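Local structure of molinate hydrolase (4WGX) at residues 343-348 / 453-458. The protein probably hydrolyses carbon-nitrogen bonds other than peptide bonds, as a metal-dependent member of the amidohydrolase superfamily named for its action on the herbicide molinate. Numbering follows the deposited sequence.
Sequences AGCTDP and LVTAYP
P348 lays the CB-CG edge of its ring over one face of Y457, offset toward the rim near CD1, the two side chains crossing obliquely, a compact example of how a proline at the start of a helix can bind a passing chain without polar bonds. Its CB sits 3.6 Å from the centroid of the Y457 ring and 16° off the ring normal, a CH-pi contact. P348 CG reaches Y457 CD1 at 3.4 Å. P348 CD turns instead to the backbone, 3.1 Å from V454 O, and touches V454 CG1 at 3.9 Å. That methyl, carried toward D347 and P348 by its position anti to the backbone N of V454 (chi1 -179°), also lies 3.9 Å from the CA of D347. Farther along, C345 SG meets the methyl CG2 of T455 at 3.6 Å. Polar ends are bound just beyond the contact: D347 caps helix 348-352 through OD1 to the N of D349 and forms a salt bridge through OD2 with R459, and Y457 OH hydrogen-bonds to D349, while T455 OG1 hydrogen-bonds to E97 of helix 91-104. Replacing Y457 with alanine would probably take the aromatic face away from CB and CG of P348 and leave D349 without its hydroxyl partner. Mostly carbon meets carbon or sulfur, the V454 carbonyl O against P348 CD excepted, so direction is probably set by the bonds to R459, D349 and E97.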
loop_
_atom_site.group_PDB
_atom_site.type_symbol
_atom_site.label_atom_id
_atom_site.label_comp_id
_atom_site.label_asym_id
_atom_site.label_seq_id
_atom_site.Cartn_x
_atom_site.Cartn_y
_atom_site.Cartn_z
ATOM N N ALA A 343 26.543 10.784 3.972
ATOM C CA ALA A 343 27.015 9.614 3.238
ATOM C C ALA A 343 27.245 8.406 4.125
ATOM O O ALA A 343 27.549 8.526 5.303
ATOM C CB ALA A 343 28.279 9.932 2.501
ATOM N N GLY A 344 27.104 7.238 3.521
ATOM C CA GLY A 344 27.352 5.980 4.186
ATOM C C GLY A 344 27.876 4.981 3.174
ATOM O O GLY A 344 27.936 5.276 1.988
ATOM N N CYS A 345 28.275 3.810 3.647
ATOM C CA CYS A 345 28.706 2.746 2.762
ATOM C C CYS A 345 27.500 1.891 2.338
ATOM O O CYS A 345 27.027 1.038 3.084
ATOM C CB CYS A 345 29.777 1.902 3.453
ATOM S SG CYS A 345 30.309 0.496 2.495
ATOM N N THR A 346 27.006 2.138 1.133
ATOM C CA THR A 346 25.748 1.552 0.686
ATOM C C THR A 346 25.925 0.088 0.310
ATOM O O THR A 346 26.924 -0.307 -0.287
ATOM C CB THR A 346 25.163 2.330 -0.505
ATOM O OG1 THR A 346 24.960 3.692 -0.128
ATOM C CG2 THR A 346 23.820 1.761 -0.922
ATOM N N ASP A 347 24.953 -0.720 0.702
ATOM C CA ASP A 347 24.961 -2.133 0.381
ATOM C C ASP A 347 25.054 -2.323 -1.128
ATOM O O ASP A 347 24.346 -1.658 -1.880
ATOM C CB ASP A 347 23.707 -2.817 0.918
ATOM C CG ASP A 347 23.807 -4.321 0.893
ATOM O OD1 ASP A 347 23.544 -4.910 -0.167
ATOM O OD2 ASP A 347 24.134 -4.911 1.940
ATOM N N PRO A 348 25.937 -3.227 -1.577
ATOM C CA PRO A 348 26.122 -3.464 -3.012
ATOM C C PRO A 348 24.864 -3.947 -3.758
ATOM O O PRO A 348 24.749 -3.686 -4.949
ATOM C CB PRO A 348 27.216 -4.537 -3.058
ATOM C CG PRO A 348 27.321 -5.074 -1.714
ATOM C CD PRO A 348 26.871 -4.023 -0.771
ATOM N N LEU A 453 33.028 -6.594 4.210
ATOM C CA LEU A 453 31.921 -7.159 4.946
ATOM C C LEU A 453 30.650 -6.811 4.192
ATOM O O LEU A 453 30.107 -7.646 3.482
ATOM C CB LEU A 453 31.912 -6.630 6.368
ATOM C CG LEU A 453 30.775 -7.110 7.259
ATOM C CD1 LEU A 453 30.776 -8.607 7.339
ATOM C CD2 LEU A 453 30.903 -6.516 8.633
ATOM N N VAL A 454 30.213 -5.562 4.311
ATOM C CA VAL A 454 29.177 -5.029 3.448
ATOM C C VAL A 454 29.629 -5.033 1.992
ATOM O O VAL A 454 28.866 -5.415 1.109
ATOM C CB VAL A 454 28.784 -3.588 3.859
ATOM C CG1 VAL A 454 27.681 -3.041 2.955
ATOM C CG2 VAL A 454 28.312 -3.548 5.290
ATOM N N THR A 455 30.865 -4.614 1.740
ATOM C CA THR A 455 31.357 -4.481 0.369
ATOM C C THR A 455 31.812 -5.810 -0.253
ATOM O O THR A 455 32.152 -5.855 -1.429
ATOM C CB THR A 455 32.527 -3.473 0.282
ATOM O OG1 THR A 455 33.590 -3.891 1.145
ATOM C CG2 THR A 455 32.072 -2.068 0.679
ATOM N N ALA A 456 31.825 -6.885 0.524
ATOM C CA ALA A 456 32.100 -8.211 -0.028
ATOM C C ALA A 456 31.038 -8.581 -1.063
ATOM O O ALA A 456 29.851 -8.618 -0.748
ATOM C CB ALA A 456 32.152 -9.244 1.081
ATOM N N TYR A 457 31.465 -8.857 -2.292
ATOM C CA TYR A 457 30.545 -9.044 -3.420
ATOM C C TYR A 457 31.269 -9.745 -4.563
ATOM O O TYR A 457 32.439 -9.475 -4.780
ATOM C CB TYR A 457 30.010 -7.690 -3.882
ATOM C CG TYR A 457 28.593 -7.664 -4.393
ATOM C CD1 TYR A 457 27.523 -7.930 -3.557
ATOM C CD2 TYR A 457 28.326 -7.310 -5.703
ATOM C CE1 TYR A 457 26.227 -7.879 -4.027
ATOM C CE2 TYR A 457 27.042 -7.260 -6.184
ATOM C CZ TYR A 457 25.994 -7.543 -5.344
ATOM O OH TYR A 457 24.713 -7.471 -5.815
ATOM N N PRO A 458 30.582 -10.632 -5.308
ATOM C CA PRO A 458 29.188 -11.040 -5.126
ATOM C C PRO A 458 28.995 -11.917 -3.894
ATOM O O PRO A 458 29.951 -12.225 -3.191
ATOM C CB PRO A 458 28.873 -11.811 -6.416
ATOM C CG PRO A 458 30.168 -12.309 -6.877
ATOM C CD PRO A 458 31.175 -11.262 -6.498
#